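Local coordinates for PrgZ (Enterococcus faecalis, PDB 4FAJ), which acts as a membrane-anchored, extracellular substrate-binding protein that serves as a peptide pheromone receptor and is probably linked to peptide transport, at residues E294-K306 and S350-A362. Residues are numbered along the deposited sequence; the frame is centred on the assembly and turned at random.
Sequences EAPLAGEYAKQYK and SLVKKLLDNGSVA. With ZN (zinc ion), chain G; ZN (zinc ion), chain F.
Lys-306 reaches Asp-357 with both a salt bridge and a backbone bond: NZ lies 2.7 Å from Asp-357 OD1 and 3.1 Å from Asp-357 O. Lys-306 CG stands anti to the backbone N (chi1 -155°) and the chain bends at chi3, bringing NZ over the carboxylate, 56° out of its plane. Asp-357 OD1 also binds a zinc ion at 2.2 Å, so one oxygen serves metal and amino group; with Lys-306 NZ 3.1 Å from that zinc, the metal probably competes with the lysine for OD1 and disfavours a fully charged ammonium. The other oxygen, OD2, rests against the aliphatic stem of Lys-303, 3.6 Å from its CB. At the end of helix 350-356, Leu-356 O accepts from Gly-299 N at 2.7 Å, the donor standing above the carbonyl plane. Asn-358 divides its amide between the segments: ND2 makes a straight but weak bond to Leu-297 O (3.3 Å), while OD1 takes Ser-360 OG (2.9 Å) and Ser-360 N, the latter closing an Asx turn. Ala-302 CB packs on Asp-357 O. Ala-298 and Leu-356 also touch the bound peptide, placing this junction of a strand-helix turn with a helix C-terminus at the peptide site of a family 5 solute-binding protein.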
loop_
_atom_site.group_PDB
_atom_site.type_symbol
_atom_site.label_atom_id
_atom_site.label_comp_id
_atom_site.label_asym_id
_atom_site.label_seq_id
_atom_site.Cartn_x
_atom_site.Cartn_y
_atom_site.Cartn_z
ATOM N N GLU A 294 3.429 1.790 22.010
ATOM C CA GLU A 294 4.071 0.837 21.109
ATOM C C GLU A 294 5.374 1.445 20.602
ATOM O O GLU A 294 5.566 2.658 20.682
ATOM C CB GLU A 294 3.151 0.468 19.934
ATOM C CG GLU A 294 2.924 1.577 18.964
ATOM C CD GLU A 294 2.057 1.190 17.777
ATOM O OE1 GLU A 294 1.902 2.039 16.876
ATOM O OE2 GLU A 294 1.528 0.059 17.735
ATOM N N ALA A 295 6.271 0.588 20.129
ATOM C CA ALA A 295 7.556 1.003 19.589
ATOM C C ALA A 295 7.978 0.058 18.475
ATOM O O ALA A 295 8.036 -1.155 18.688
ATOM C CB ALA A 295 8.619 1.029 20.690
ATOM N N PRO A 296 8.284 0.599 17.280
ATOM C CA PRO A 296 8.745 -0.274 16.206
ATOM C C PRO A 296 10.168 -0.753 16.468
ATOM O O PRO A 296 10.934 -0.067 17.171
ATOM C CB PRO A 296 8.699 0.640 14.976
ATOM C CG PRO A 296 8.959 1.990 15.532
ATOM C CD PRO A 296 8.217 2.004 16.840
ATOM N N LEU A 297 10.503 -1.921 15.925
ATOM C CA LEU A 297 11.814 -2.549 16.137
ATOM C C LEU A 297 12.444 -3.110 14.853
ATOM O O LEU A 297 11.751 -3.612 13.973
ATOM C CB LEU A 297 11.677 -3.691 17.146
ATOM C CG LEU A 297 11.233 -3.344 18.565
ATOM C CD1 LEU A 297 10.933 -4.608 19.367
ATOM C CD2 LEU A 297 12.272 -2.487 19.284
ATOM N N ALA A 298 13.775 -3.024 14.776
ATOM C CA ALA A 298 14.564 -3.647 13.715
ATOM C C ALA A 298 16.025 -3.719 14.147
ATOM O O ALA A 298 16.400 -3.102 15.134
ATOM C CB ALA A 298 14.443 -2.855 12.434
ATOM N N GLY A 299 16.833 -4.462 13.392
ATOM C CA GLY A 299 18.280 -4.581 13.634
ATOM C C GLY A 299 18.661 -4.925 15.060
ATOM O O GLY A 299 18.036 -5.769 15.694
ATOM N N GLU A 300 19.701 -4.267 15.567
ATOM C CA GLU A 300 20.192 -4.536 16.912
ATOM C C GLU A 300 19.110 -4.333 17.984
ATOM O O GLU A 300 19.111 -5.032 18.994
ATOM C CB GLU A 300 21.424 -3.678 17.192
ATOM C CG GLU A 300 22.025 -3.798 18.590
ATOM C CD GLU A 300 22.634 -5.166 18.902
ATOM O OE1 GLU A 300 22.833 -5.991 17.969
ATOM O OE2 GLU A 300 22.923 -5.405 20.100
ATOM N N TYR A 301 18.185 -3.403 17.761
ATOM C CA TYR A 301 17.110 -3.149 18.723
ATOM C C TYR A 301 16.172 -4.359 18.793
ATOM O O TYR A 301 15.762 -4.773 19.871
ATOM C CB TYR A 301 16.312 -1.898 18.342
ATOM C CG TYR A 301 17.153 -0.663 18.106
ATOM C CD1 TYR A 301 17.665 0.067 19.179
ATOM C CD2 TYR A 301 17.436 -0.220 16.818
ATOM C CE1 TYR A 301 18.441 1.217 18.976
ATOM C CE2 TYR A 301 18.237 0.930 16.603
ATOM C CZ TYR A 301 18.720 1.638 17.688
ATOM O OH TYR A 301 19.475 2.780 17.494
ATOM N N ALA A 302 15.815 -4.901 17.636
ATOM C CA ALA A 302 14.979 -6.111 17.583
ATOM C C ALA A 302 15.709 -7.294 18.218
ATOM O O ALA A 302 15.120 -8.050 18.988
ATOM C CB ALA A 302 14.605 -6.424 16.159
ATOM N N LYS A 303 16.990 -7.450 17.885
ATOM C CA LYS A 303 17.843 -8.485 18.487
ATOM C C LYS A 303 17.780 -8.465 20.022
ATOM O O LYS A 303 17.619 -9.511 20.663
ATOM C CB LYS A 303 19.293 -8.312 18.013
ATOM C CG LYS A 303 20.196 -9.521 18.278
ATOM C CD LYS A 303 21.461 -9.455 17.442
ATOM C CE LYS A 303 22.035 -10.842 17.154
ATOM N NZ LYS A 303 22.649 -11.450 18.356
ATOM N N GLN A 304 17.884 -7.282 20.618
ATOM C CA GLN A 304 17.876 -7.179 22.078
ATOM C C GLN A 304 16.487 -7.377 22.719
ATOM O O GLN A 304 16.399 -7.858 23.851
ATOM C CB GLN A 304 18.492 -5.849 22.522
ATOM C CG GLN A 304 19.968 -5.704 22.163
ATOM C CD GLN A 304 20.807 -6.905 22.582
ATOM O OE1 GLN A 304 20.437 -7.655 23.482
ATOM N NE2 GLN A 304 21.947 -7.085 21.928
ATOM N N TYR A 305 15.414 -7.017 22.015
ATOM C CA TYR A 305 14.045 -7.124 22.581
ATOM C C TYR A 305 13.236 -8.355 22.132
ATOM O O TYR A 305 12.074 -8.541 22.540
ATOM C CB TYR A 305 13.261 -5.833 22.303
ATOM C CG TYR A 305 13.667 -4.717 23.226
ATOM C CD1 TYR A 305 14.680 -3.837 22.884
ATOM C CD2 TYR A 305 13.055 -4.560 24.467
ATOM C CE1 TYR A 305 15.072 -2.819 23.755
ATOM C CE2 TYR A 305 13.445 -3.549 25.349
ATOM C CZ TYR A 305 14.448 -2.682 24.984
ATOM O OH TYR A 305 14.833 -1.675 25.847
ATOM N N LYS A 306 13.880 -9.196 21.323
ATOM C CA LYS A 306 13.279 -10.388 20.720
ATOM C C LYS A 306 12.577 -11.309 21.735
ATOM O O LYS A 306 11.529 -11.895 21.438
ATOM C CB LYS A 306 14.385 -11.178 19.991
ATOM C CG LYS A 306 13.905 -12.050 18.863
ATOM C CD LYS A 306 15.044 -12.360 17.883
ATOM C CE LYS A 306 15.123 -11.332 16.741
ATOM N NZ LYS A 306 15.847 -11.909 15.572
ATOM N N SER A 350 21.573 -11.906 3.838
ATOM C CA SER A 350 22.367 -11.065 4.738
ATOM C C SER A 350 21.599 -9.828 5.194
ATOM O O SER A 350 21.647 -9.464 6.371
ATOM C CB SER A 350 23.682 -10.649 4.083
ATOM O OG SER A 350 24.540 -11.764 3.962
ATOM N N LEU A 351 20.869 -9.200 4.278
ATOM C CA LEU A 351 20.048 -8.035 4.631
ATOM C C LEU A 351 19.025 -8.362 5.714
ATOM O O LEU A 351 18.952 -7.674 6.723
ATOM C CB LEU A 351 19.316 -7.497 3.394
ATOM C CG LEU A 351 18.284 -6.382 3.572
ATOM C CD1 LEU A 351 18.953 -5.109 4.021
ATOM C CD2 LEU A 351 17.550 -6.158 2.254
ATOM N N VAL A 352 18.249 -9.420 5.508
ATOM C CA VAL A 352 17.161 -9.742 6.436
ATOM C C VAL A 352 17.676 -10.308 7.767
ATOM O O VAL A 352 17.088 -10.040 8.822
ATOM C CB VAL A 352 16.106 -10.688 5.804
ATOM C CG1 VAL A 352 15.529 -10.077 4.488
ATOM C CG2 VAL A 352 16.684 -12.058 5.564
ATOM N N LYS A 353 18.770 -11.070 7.724
ATOM C CA LYS A 353 19.345 -11.666 8.943
ATOM C C LYS A 353 20.039 -10.637 9.842
ATOM O O LYS A 353 19.890 -10.666 11.070
ATOM C CB LYS A 353 20.353 -12.764 8.585
ATOM C CG LYS A 353 19.721 -14.055 8.061
ATOM C CD LYS A 353 20.768 -15.044 7.508
ATOM C CE LYS A 353 21.846 -15.380 8.529
ATOM N NZ LYS A 353 21.278 -15.699 9.876
ATOM N N LYS A 354 20.794 -9.734 9.231
ATOM C CA LYS A 354 21.686 -8.843 9.966
ATOM C C LYS A 354 21.076 -7.469 10.126
ATOM O O LYS A 354 20.960 -6.971 11.239
ATOM C CB LYS A 354 23.035 -8.739 9.247
ATOM C CG LYS A 354 23.644 -10.081 8.899
ATOM C CD LYS A 354 24.858 -9.945 7.986
ATOM C CE LYS A 354 25.357 -11.320 7.518
ATOM N NZ LYS A 354 26.324 -11.240 6.373
ATOM N N LEU A 355 20.649 -6.875 9.022
ATOM C CA LEU A 355 20.120 -5.518 9.043
ATOM C C LEU A 355 18.722 -5.429 9.655
ATOM O O LEU A 355 18.492 -4.614 10.538
ATOM C CB LEU A 355 20.136 -4.922 7.635
ATOM C CG LEU A 355 19.854 -3.425 7.516
ATOM C CD1 LEU A 355 20.399 -2.902 6.201
ATOM C CD2 LEU A 355 18.377 -3.130 7.635
ATOM N N LEU A 356 17.795 -6.270 9.201
ATOM C CA LEU A 356 16.421 -6.209 9.687
ATOM C C LEU A 356 16.217 -7.031 10.948
ATOM O O LEU A 356 15.749 -6.503 11.951
ATOM C CB LEU A 356 15.449 -6.667 8.611
ATOM C CG LEU A 356 15.505 -5.811 7.353
ATOM C CD1 LEU A 356 14.600 -6.416 6.307
ATOM C CD2 LEU A 356 15.135 -4.373 7.654
ATOM N N ASP A 357 16.526 -8.324 10.867
ATOM C CA ASP A 357 16.583 -9.217 12.024
ATOM C C ASP A 357 15.303 -9.188 12.877
ATOM O O ASP A 357 15.356 -9.198 14.107
ATOM C CB ASP A 357 17.801 -8.852 12.885
ATOM C CG ASP A 357 18.214 -9.964 13.820
ATOM O OD1 ASP A 357 17.659 -11.081 13.714
ATOM O OD2 ASP A 357 19.105 -9.715 14.663
ATOM N N ASN A 358 14.154 -9.174 12.215
ATOM C CA ASN A 358 12.891 -8.927 12.899
ATOM C C ASN A 358 11.705 -9.661 12.281
ATOM O O ASN A 358 10.579 -9.186 12.365
ATOM C CB ASN A 358 12.613 -7.422 12.869
ATOM C CG ASN A 358 12.389 -6.898 11.464
ATOM O OD1 ASN A 358 12.495 -7.643 10.481
ATOM N ND2 ASN A 358 12.087 -5.606 11.356
ATOM N N GLY A 359 11.959 -10.801 11.642
ATOM C CA GLY A 359 10.895 -11.593 11.053
ATOM C C GLY A 359 10.601 -11.255 9.603
ATOM O O GLY A 359 9.760 -11.896 8.980
ATOM N N SER A 360 11.295 -10.271 9.046
ATOM C CA SER A 360 11.243 -10.042 7.603
ATOM C C SER A 360 11.927 -11.223 6.919
ATOM O O SER A 360 12.745 -11.910 7.547
ATOM C CB SER A 360 11.948 -8.743 7.225
ATOM O OG SER A 360 11.303 -7.616 7.812
ATOM N N VAL A 361 11.597 -11.473 5.649
ATOM C CA VAL A 361 12.209 -12.591 4.921
ATOM C C VAL A 361 12.603 -12.194 3.495
ATOM O O VAL A 361 12.015 -11.290 2.910
ATOM C CB VAL A 361 11.284 -13.825 4.897
ATOM C CG1 VAL A 361 10.952 -14.285 6.329
ATOM C CG2 VAL A 361 10.015 -13.527 4.121
ATOM N N ALA A 362 13.615 -12.867 2.958
ATOM C CA ALA A 362 14.041 -12.659 1.577
ATOM C C ALA A 362 12.876 -12.841 0.612
ATOM O O ALA A 362 12.034 -13.743 0.799
ATOM C CB ALA A 362 15.173 -13.625 1.212
HETATM ZN ZN ZN G . 18.594 -12.856 14.592
HETATM ZN ZN ZN F . 19.246 4.138 16.046
#